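Local atomic coordinates of D-glyceraldehyde dehydrogenase (NADP(+)) (Thermoplasma acidophilum, PDB entry 5IZD), a protein that oxidises D-glyceraldehyde to (R)-glycerate with NADP(+) in the non-phosphorylated Entner-Doudoroff pathway. Residues L220-G225 / K243-L248; R286-E291 / G388-S393. All coordinates share one frame; numbering follows the deposited sequence.

Interaction 1: residues L220-G225 / K243-L248; sequences LITMTG and KLILEL. With NAP (NADP nicotinamide-adenine-dinucleotide phosphate), chain I.
Lys-243 offers its carbonyl O to Ile-221 N at 2.8 Å, and its stem runs alongside Leu-220, Lys-243 CG 3.7 Å from Leu-220 CD1; bends at chi2 and chi4 take NZ to a salt bridge with Glu-466. On the opposite face, Leu-244 lays CD2 against Ile-221 CB. Ile-245 bonds through both backbone groups, N to Ile-221 O and O to Met-223 N, while its CB and CG2 lie beside Thr-222 OG1, a hydroxyl held by Tyr-467 and Lys-158. This pairing closes a beta-alpha-beta unit of the nucleotide-binding domain, strand 220-224 crossing through helix 227-236 to the parallel strand 243-247. Leu-246 rests CD2 on Met-223 CB at 3.8 Å. Glu-247, the predicted proton acceptor, donates from N to Met-223 O and accepts Gly-225 N on its O, each at 3.0 Å. With CG anti to its own N (chi1 -166°), the carboxylate comes to Thr-224, Glu-247 OE2 3.8 Å from Thr-224 CG2; one water accepts from Thr-224 OG1, also bonded to Lys-158 NZ, and donates to Glu-247 OE2, while OE1 takes Gly-249 N. Leu-248 CD2 meets Met-223 SD at 3.7 Å, the side chains nearly perpendicular, and Met-223 CE lies 3.7 Å from NADP O2A.

Interaction 2: residues R286-E291 / G388-S393; sequences RLYVHE and GARKIS
Leu-287 N to Gly-388 O, at 3.0 Å, begins a parallel ladder of five backbone hydrogen bonds. Arg-390 N gives to Leu-287 O and Val-289 N to Arg-390 O; Ile-392 N meets Val-289 O from 45° above the carbonyl plane, and Glu-291 N ends the run on Ile-392 O at 2.8 Å. The strands lie in the mostly parallel seven-stranded sheet of the catalytic domain, with strand 252-256 on the other side of strand 284-290.

The packing contacts lie on both faces, helix 294-305 covering Leu-287 and Ala-389, helix 395-403 Ile-392. Leu-287 CB meets Ala-389 CB at 3.9 Å. On the other face Ile-392 turns CG2 to CB and CD1 of Tyr-288 (CD1 4.0 Å away), the two side chains nearly perpendicular. With CG1 between N and the carbonyl carbon (chi1 59°), Ile-392 also brings that atom within 3.7 Å of Val-289 O. Glu-291 CD lies 3.6 Å from Ser-393 CB.

Among polar side chains, Tyr-288 OH accepts from Arg-286 NH1 (3.0 Å) and is also bonded to Gln-373. A phenylalanine here, lacking the hydroxyl, would probably leave Gln-373 without this partner and cost the Arg-286 guanidinium one of its bonds. The carbonyl O of Ile-392 lies above the plane of the His-290 ring, offset toward its rim; NE2 meets a water at the ring edge, and ND1 is bonded to Asp-292 N.

The ladder thus fixes the register, while the buried guanidinium of Arg-286, its three nitrogens bonded to neutral acceptors (Tyr-288 OH and backbone carbonyls), probably keeps its charge with no acidic partner among those bonds.

From the N terminus, the chain reaches interaction 1 first: strand 220-224 leads into helix 227-236 and returns as strand 243-247, closing a short loop of 17 residues beside the cofactor. Strand 252-256 follows in the other large sheet, and interaction 2 opens at 286-291. It closes only at 388-393, after 96 residues that include helices 294-305 and 324-339 and strands 343-346 and 366-369. The two contacts are in series, neither nested nor crossed. The centres of interaction 1 and interaction 2 are about 33 Å apart, and the two do not touch. Interaction 1 ties together neighbouring strands of the NADP-binding sheet, interaction 2 those of the seven-stranded sheet.

Interaction 1: residues L220-G225 / K243-L248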
ATOM      1  N   LEU A 220     -18.688  14.340  -8.062  1.00 29.98           N
ATOM      2  CA  LEU A 220     -17.700  14.687  -7.044  1.00 29.02           C
ATOM      3  C   LEU A 220     -17.566  16.231  -6.998  1.00 28.83           C
ATOM      4  O   LEU A 220     -17.644  16.934  -8.039  1.00 29.28           O
ATOM      5  CB  LEU A 220     -16.365  13.999  -7.316  1.00 28.82           C
ATOM      6  CG  LEU A 220     -15.219  14.170  -6.297  1.00 28.47           C
ATOM      7  CD1 LEU A 220     -14.220  13.053  -6.442  1.00 28.22           C
ATOM      8  CD2 LEU A 220     -14.493  15.518  -6.585  1.00 28.63           C
ATOM      9  N   ILE A 221     -17.528  16.740  -5.780  1.00 28.22           N
ATOM     10  CA  ILE A 221     -17.304  18.157  -5.492  1.00 28.12           C
ATOM     11  C   ILE A 221     -16.034  18.292  -4.661  1.00 27.45           C
ATOM     12  O   ILE A 221     -15.905  17.699  -3.559  1.00 26.95           O
ATOM     13  CB  ILE A 221     -18.511  18.793  -4.784  1.00 28.63           C
ATOM     14  CG1 ILE A 221     -19.720  18.780  -5.743  1.00 29.37           C
ATOM     15  CG2 ILE A 221     -18.250  20.278  -4.482  1.00 28.80           C
ATOM     16  CD1 ILE A 221     -21.057  18.831  -5.067  1.00 29.79           C
ATOM     17  N   THR A 222     -15.092  19.046  -5.207  1.00 27.10           N
ATOM     18  CA  THR A 222     -13.874  19.415  -4.545  1.00 26.76           C
ATOM     19  C   THR A 222     -13.874  20.933  -4.294  1.00 26.97           C
ATOM     20  O   THR A 222     -14.035  21.719  -5.240  1.00 27.24           O
ATOM     21  CB  THR A 222     -12.622  18.918  -5.292  1.00 26.61           C
ATOM     22  OG1 THR A 222     -11.466  19.235  -4.509  1.00 26.41           O
ATOM     23  CG2 THR A 222     -12.450  19.483  -6.689  1.00 27.06           C
ATOM     24  N   MET A 223     -13.774  21.342  -3.030  1.00 26.83           N
ATOM     25  CA  MET A 223     -14.058  22.743  -2.641  1.00 27.31           C
ATOM     26  C   MET A 223     -13.177  23.157  -1.492  1.00 27.20           C
ATOM     27  O   MET A 223     -12.880  22.338  -0.594  1.00 26.66           O
ATOM     28  CB  MET A 223     -15.531  22.944  -2.252  1.00 27.70           C
ATOM     29  CG  MET A 223     -15.863  24.280  -1.635  1.00 28.25           C
ATOM     30  SD  MET A 223     -15.722  24.360   0.158  1.00 28.80           S
ATOM     31  CE  MET A 223     -16.436  25.955   0.582  1.00 29.07           C
ATOM     32  N   THR A 224     -12.778  24.423  -1.505  1.00 27.27           N
ATOM     33  CA  THR A 224     -12.055  24.994  -0.390  1.00 27.44           C
ATOM     34  C   THR A 224     -12.663  26.371  -0.148  1.00 27.80           C
ATOM     35  O   THR A 224     -12.992  27.040  -1.105  1.00 28.07           O
ATOM     36  CB  THR A 224     -10.541  25.029  -0.667  1.00 27.58           C
ATOM     37  OG1 THR A 224     -10.029  23.696  -0.790  1.00 27.67           O
ATOM     38  CG2 THR A 224      -9.760  25.766   0.424  1.00 27.83           C
ATOM     39  N   GLY A 225     -12.862  26.736   1.109  1.00 27.94           N
ATOM     40  CA  GLY A 225     -13.443  28.020   1.519  1.00 28.61           C
ATOM     41  C   GLY A 225     -13.967  28.052   2.935  1.00 28.85           C
ATOM     42  O   GLY A 225     -13.421  27.354   3.839  1.00 29.08           O
ATOM     43  N   LYS A 243     -19.503  12.562  -3.945  1.00 30.12           N
ATOM     44  CA  LYS A 243     -18.334  12.499  -3.142  1.00 30.27           C
ATOM     45  C   LYS A 243     -17.844  13.924  -2.865  1.00 29.88           C
ATOM     46  O   LYS A 243     -17.747  14.780  -3.798  1.00 29.56           O
ATOM     47  CB  LYS A 243     -17.280  11.653  -3.870  1.00 31.17           C
ATOM     48  CG  LYS A 243     -15.822  11.741  -3.405  1.00 31.89           C
ATOM     49  CD  LYS A 243     -15.649  11.424  -1.987  1.00 32.52           C
ATOM     50  CE  LYS A 243     -14.184  11.576  -1.590  1.00 33.11           C
ATOM     51  NZ  LYS A 243     -13.334  10.515  -2.138  1.00 33.26           N
ATOM     52  N   LEU A 244     -17.602  14.205  -1.579  1.00 29.11           N
ATOM     53  CA  LEU A 244     -17.170  15.542  -1.135  1.00 28.79           C
ATOM     54  C   LEU A 244     -15.701  15.576  -0.709  1.00 28.15           C
ATOM     55  O   LEU A 244     -15.207  14.677   0.060  1.00 27.48           O
ATOM     56  CB  LEU A 244     -18.060  15.997  -0.002  1.00 29.27           C
ATOM     57  CG  LEU A 244     -19.538  16.185  -0.397  1.00 30.03           C
ATOM     58  CD1 LEU A 244     -20.306  16.874   0.721  1.00 30.79           C
ATOM     59  CD2 LEU A 244     -19.769  16.959  -1.677  1.00 30.32           C
ATOM     60  N   ILE A 245     -14.967  16.559  -1.247  1.00 27.55           N
ATOM     61  CA  ILE A 245     -13.626  16.897  -0.763  1.00 27.23           C
ATOM     62  C   ILE A 245     -13.732  18.366  -0.418  1.00 27.41           C
ATOM     63  O   ILE A 245     -13.909  19.199  -1.355  1.00 27.33           O
ATOM     64  CB  ILE A 245     -12.523  16.697  -1.802  1.00 27.32           C
ATOM     65  CG1 ILE A 245     -12.461  15.251  -2.354  1.00 27.29           C
ATOM     66  CG2 ILE A 245     -11.172  17.134  -1.206  1.00 27.29           C
ATOM     67  CD1 ILE A 245     -11.597  15.106  -3.619  1.00 27.50           C
ATOM     68  N   LEU A 246     -13.772  18.672   0.878  1.00 27.29           N
ATOM     69  CA  LEU A 246     -14.048  20.017   1.395  1.00 27.84           C
ATOM     70  C   LEU A 246     -12.975  20.352   2.402  1.00 28.23           C
ATOM     71  O   LEU A 246     -12.746  19.570   3.373  1.00 27.55           O
ATOM     72  CB  LEU A 246     -15.371  20.111   2.157  1.00 28.01           C
ATOM     73  CG  LEU A 246     -16.634  19.628   1.459  1.00 28.29           C
ATOM     74  CD1 LEU A 246     -17.826  19.707   2.413  1.00 28.68           C
ATOM     75  CD2 LEU A 246     -16.862  20.408   0.193  1.00 28.42           C
ATOM     76  N   GLU A 247     -12.396  21.528   2.234  1.00 28.80           N
ATOM     77  CA  GLU A 247     -11.460  22.077   3.181  1.00 29.67           C
ATOM     78  C   GLU A 247     -11.883  23.484   3.598  1.00 29.52           C
ATOM     79  O   GLU A 247     -11.971  24.363   2.737  1.00 29.48           O
ATOM     80  CB  GLU A 247     -10.067  22.059   2.567  1.00 30.89           C
ATOM     81  CG  GLU A 247      -8.979  22.313   3.633  1.00 32.32           C
ATOM     82  CD  GLU A 247      -8.386  23.707   3.621  1.00 33.24           C
ATOM     83  OE1 GLU A 247      -8.840  24.565   4.413  1.00 34.56           O
ATOM     84  OE2 GLU A 247      -7.444  23.945   2.804  1.00 34.34           O
ATOM     85  N   LEU A 248     -12.182  23.657   4.904  1.00 29.05           N
ATOM     86  CA  LEU A 248     -12.992  24.728   5.411  1.00 29.47           C
ATOM     87  C   LEU A 248     -12.230  25.654   6.396  1.00 29.69           C
ATOM     88  O   LEU A 248     -12.840  26.286   7.248  1.00 29.51           O
ATOM     89  CB  LEU A 248     -14.305  24.216   6.003  1.00 29.51           C
ATOM     90  CG  LEU A 248     -15.085  23.301   5.083  1.00 29.72           C
ATOM     91  CD1 LEU A 248     -16.358  22.772   5.753  1.00 30.03           C
ATOM     92  CD2 LEU A 248     -15.438  23.984   3.790  1.00 29.94           C
TER
HETATM   93  PA  NAP I 601     -16.551  30.940   0.227  1.00 42.11           P
HETATM   94  O1A NAP I 601     -17.867  31.652   0.227  1.00 46.04           O
HETATM   95  O2A NAP I 601     -16.431  29.661   1.028  1.00 46.71           O
HETATM   96  O5B NAP I 601     -16.123  30.667  -1.326  1.00 38.53           O
HETATM   97  C5B NAP I 601     -15.436  29.487  -1.799  1.00 34.31           C
HETATM   98  C4B NAP I 601     -15.976  29.066  -3.180  1.00 32.31           C
HETATM   99  O4B NAP I 601     -17.320  28.567  -3.049  1.00 31.06           O
HETATM  100  C3B NAP I 601     -16.080  30.245  -4.168  1.00 32.09           C
HETATM  101  O3B NAP I 601     -15.845  29.761  -5.517  1.00 31.70           O
HETATM  102  C2B NAP I 601     -17.508  30.689  -4.007  1.00 32.28           C
HETATM  103  O2B NAP I 601     -17.986  31.499  -5.076  1.00 34.08           O
HETATM  104  C1B NAP I 601     -18.208  29.362  -3.891  1.00 30.88           C
HETATM  105  N9A NAP I 601     -19.561  29.404  -3.315  1.00 27.38           N
HETATM  106  C8A NAP I 601     -20.125  30.363  -2.531  1.00 26.94           C
HETATM  107  N7A NAP I 601     -21.369  30.075  -2.213  1.00 28.49           N
HETATM  108  C5A NAP I 601     -21.594  28.831  -2.811  1.00 28.35           C
HETATM  109  C6A NAP I 601     -22.706  27.987  -2.838  1.00 29.52           C
HETATM  110  N6A NAP I 601     -23.851  28.268  -2.205  1.00 31.70           N
HETATM  111  N1A NAP I 601     -22.612  26.827  -3.521  1.00 30.61           N
HETATM  112  C2A NAP I 601     -21.472  26.547  -4.178  1.00 28.96           C
HETATM  113  N3A NAP I 601     -20.368  27.306  -4.218  1.00 29.17           N
HETATM  114  C4A NAP I 601     -20.503  28.438  -3.492  1.00 27.12           C
HETATM  115  O3  NAP I 601     -15.457  31.973   0.736  1.00 52.78           O
HETATM  116  PN  NAP I 601     -15.599  33.510   1.192  1.00 70.41           P
HETATM  117  O1N NAP I 601     -16.031  34.365   0.014  1.00 63.76           O
HETATM  118  O2N NAP I 601     -14.299  33.974   1.802  1.00 67.93           O
HETATM  119  O5D NAP I 601     -16.717  33.497   2.263  1.00 68.93           O
HETATM  120  P2B NAP I 601     -18.175  33.127  -4.817  1.00 28.93           P
HETATM  121  O1X NAP I 601     -18.778  33.688  -6.115  1.00 34.61           O
HETATM  122  O2X NAP I 601     -16.861  33.709  -4.593  1.00 27.51           O
HETATM  123  O3X NAP I 601     -19.114  33.351  -3.680  1.00 28.38           O
HETATM  124  O   HOH W   1      -7.303  23.132  -0.060  1.00 38.95           O

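Interaction 2: residues R286-E291 / G388-S393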
ATOM      1  N   ARG A 286      -4.257  31.457  17.278  1.00 31.13           N
ATOM      2  CA  ARG A 286      -4.285  31.571  18.755  1.00 31.49           C
ATOM      3  C   ARG A 286      -2.878  31.346  19.240  1.00 31.58           C
ATOM      4  O   ARG A 286      -2.291  30.358  18.858  1.00 31.60           O
ATOM      5  CB  ARG A 286      -5.079  30.443  19.395  1.00 31.30           C
ATOM      6  CG  ARG A 286      -6.434  30.220  18.846  1.00 30.98           C
ATOM      7  CD  ARG A 286      -7.061  29.077  19.547  1.00 30.93           C
ATOM      8  NE  ARG A 286      -7.042  27.815  18.805  1.00 30.31           N
ATOM      9  CZ  ARG A 286      -7.225  26.626  19.333  1.00 30.00           C
ATOM     10  NH1 ARG A 286      -7.310  26.486  20.664  1.00 30.48           N
ATOM     11  NH2 ARG A 286      -7.258  25.589  18.539  1.00 29.48           N
ATOM     12  N   LEU A 287      -2.367  32.199  20.109  1.00 31.87           N
ATOM     13  CA  LEU A 287      -0.985  32.117  20.558  1.00 32.01           C
ATOM     14  C   LEU A 287      -0.952  31.692  22.036  1.00 32.36           C
ATOM     15  O   LEU A 287      -1.566  32.313  22.872  1.00 32.62           O
ATOM     16  CB  LEU A 287      -0.305  33.463  20.301  1.00 32.26           C
ATOM     17  CG  LEU A 287       1.142  33.659  20.709  1.00 32.71           C
ATOM     18  CD1 LEU A 287       2.019  32.567  20.146  1.00 32.46           C
ATOM     19  CD2 LEU A 287       1.647  35.004  20.238  1.00 32.94           C
ATOM     20  N   TYR A 288      -0.271  30.571  22.302  1.00 32.37           N
ATOM     21  CA  TYR A 288      -0.080  29.997  23.635  1.00 32.85           C
ATOM     22  C   TYR A 288       1.417  29.955  23.910  1.00 33.29           C
ATOM     23  O   TYR A 288       2.136  29.181  23.252  1.00 32.93           O
ATOM     24  CB  TYR A 288      -0.631  28.559  23.711  1.00 32.59           C
ATOM     25  CG  TYR A 288      -2.111  28.500  23.473  1.00 32.22           C
ATOM     26  CD1 TYR A 288      -2.999  28.873  24.439  1.00 32.68           C
ATOM     27  CD2 TYR A 288      -2.607  28.103  22.272  1.00 31.53           C
ATOM     28  CE1 TYR A 288      -4.356  28.796  24.241  1.00 32.49           C
ATOM     29  CE2 TYR A 288      -3.948  28.018  22.057  1.00 31.39           C
ATOM     30  CZ  TYR A 288      -4.823  28.364  23.036  1.00 31.89           C
ATOM     31  OH  TYR A 288      -6.172  28.380  22.736  1.00 31.81           O
ATOM     32  N   VAL A 289       1.876  30.758  24.884  1.00 33.97           N
ATOM     33  CA  VAL A 289       3.282  30.821  25.213  1.00 34.59           C
ATOM     34  C   VAL A 289       3.506  30.474  26.693  1.00 35.58           C
ATOM     35  O   VAL A 289       2.769  30.877  27.606  1.00 36.09           O
ATOM     36  CB  VAL A 289       3.878  32.189  24.876  1.00 34.81           C
ATOM     37  CG1 VAL A 289       5.376  32.198  25.048  1.00 35.24           C
ATOM     38  CG2 VAL A 289       3.529  32.598  23.436  1.00 34.17           C
ATOM     39  N   HIS A 290       4.545  29.726  26.941  1.00 36.01           N
ATOM     40  CA  HIS A 290       4.801  29.331  28.309  1.00 37.07           C
ATOM     41  C   HIS A 290       5.048  30.559  29.179  1.00 38.03           C
ATOM     42  O   HIS A 290       5.749  31.494  28.767  1.00 38.06           O
ATOM     43  CB  HIS A 290       5.946  28.321  28.337  1.00 37.33           C
ATOM     44  CG  HIS A 290       6.120  27.646  29.650  1.00 37.91           C
ATOM     45  ND1 HIS A 290       6.546  28.323  30.766  1.00 38.87           N
ATOM     46  CD2 HIS A 290       5.959  26.359  30.028  1.00 38.00           C
ATOM     47  CE1 HIS A 290       6.641  27.478  31.791  1.00 39.52           C
ATOM     48  NE2 HIS A 290       6.290  26.279  31.370  1.00 38.98           N
ATOM     49  N   GLU A 291       4.406  30.571  30.352  1.00 39.14           N
ATOM     50  CA  GLU A 291       4.545  31.667  31.350  1.00 40.56           C
ATOM     51  C   GLU A 291       5.964  32.186  31.648  1.00 41.19           C
ATOM     52  O   GLU A 291       6.148  33.371  31.882  1.00 41.55           O
ATOM     53  CB  GLU A 291       3.848  31.312  32.686  1.00 41.66           C
ATOM     54  CG  GLU A 291       4.423  30.108  33.460  1.00 42.56           C
ATOM     55  CD  GLU A 291       3.673  29.796  34.766  1.00 43.81           C
ATOM     56  OE1 GLU A 291       4.230  29.064  35.622  1.00 44.92           O
ATOM     57  OE2 GLU A 291       2.524  30.262  34.959  1.00 44.27           O
ATOM     58  N   GLY A 388      -4.729  36.849  19.397  1.00 32.78           N
ATOM     59  CA  GLY A 388      -4.648  36.941  20.858  1.00 33.60           C
ATOM     60  C   GLY A 388      -3.669  35.933  21.374  1.00 33.91           C
ATOM     61  O   GLY A 388      -3.468  34.878  20.719  1.00 33.32           O
ATOM     62  N   ALA A 389      -3.115  36.227  22.564  1.00 34.82           N
ATOM     63  CA  ALA A 389      -2.121  35.423  23.211  1.00 35.32           C
ATOM     64  C   ALA A 389      -2.528  35.140  24.657  1.00 36.73           C
ATOM     65  O   ALA A 389      -3.166  35.957  25.318  1.00 36.91           O
ATOM     66  CB  ALA A 389      -0.765  36.088  23.183  1.00 35.40           C
ATOM     67  N   ARG A 390      -2.148  33.957  25.129  1.00 37.54           N
ATOM     68  CA  ARG A 390      -2.451  33.526  26.486  1.00 39.33           C
ATOM     69  C   ARG A 390      -1.311  32.682  27.042  1.00 38.80           C
ATOM     70  O   ARG A 390      -0.605  32.002  26.297  1.00 37.39           O
ATOM     71  CB  ARG A 390      -3.758  32.732  26.516  1.00 40.61           C
ATOM     72  CG  ARG A 390      -4.215  32.342  27.913  1.00 43.01           C
ATOM     73  CD  ARG A 390      -5.120  31.122  27.878  1.00 44.57           C
ATOM     74  NE  ARG A 390      -5.649  30.793  29.198  1.00 47.00           N
ATOM     75  CZ  ARG A 390      -5.126  29.874  30.004  1.00 48.47           C
ATOM     76  NH1 ARG A 390      -4.058  29.186  29.625  1.00 48.84           N
ATOM     77  NH2 ARG A 390      -5.673  29.641  31.190  1.00 50.50           N
ATOM     78  N   LYS A 391      -1.136  32.733  28.357  1.00 39.61           N
ATOM     79  CA  LYS A 391      -0.069  31.972  29.043  1.00 40.01           C
ATOM     80  C   LYS A 391      -0.456  30.524  29.146  1.00 39.51           C
ATOM     81  O   LYS A 391      -1.643  30.211  29.208  1.00 39.39           O
ATOM     82  CB  LYS A 391       0.183  32.465  30.460  1.00 41.27           C
ATOM     83  CG  LYS A 391       0.901  33.796  30.529  1.00 42.15           C
ATOM     84  CD  LYS A 391       0.928  34.409  31.928  1.00 43.26           C
ATOM     85  CE  LYS A 391       1.352  35.853  31.807  1.00 44.05           C
ATOM     86  NZ  LYS A 391       1.546  36.373  33.183  1.00 45.51           N
ATOM     87  N   ILE A 392       0.548  29.654  29.142  1.00 39.20           N
ATOM     88  CA  ILE A 392       0.373  28.295  29.586  1.00 39.11           C
ATOM     89  C   ILE A 392       1.507  27.882  30.584  1.00 39.81           C
ATOM     90  O   ILE A 392       2.561  28.545  30.671  1.00 39.86           O
ATOM     91  CB  ILE A 392       0.324  27.299  28.415  1.00 38.60           C
ATOM     92  CG1 ILE A 392       1.627  27.389  27.601  1.00 38.67           C
ATOM     93  CG2 ILE A 392      -0.946  27.487  27.574  1.00 37.78           C
ATOM     94  CD1 ILE A 392       1.787  26.349  26.522  1.00 38.22           C
ATOM     95  N   SER A 393       1.265  26.780  31.322  1.00 39.78           N
ATOM     96  CA  SER A 393       2.197  26.270  32.359  1.00 40.47           C
ATOM     97  C   SER A 393       2.281  24.718  32.538  1.00 40.34           C
ATOM     98  O   SER A 393       3.088  24.241  33.329  1.00 41.07           O
ATOM     99  CB  SER A 393       1.847  26.893  33.711  1.00 41.29           C
ATOM    100  OG  SER A 393       0.556  26.493  34.119  1.00 41.29           O
TER
HETATM  101  O   HOH W   2       6.462  24.212  33.052  1.00 46.71           O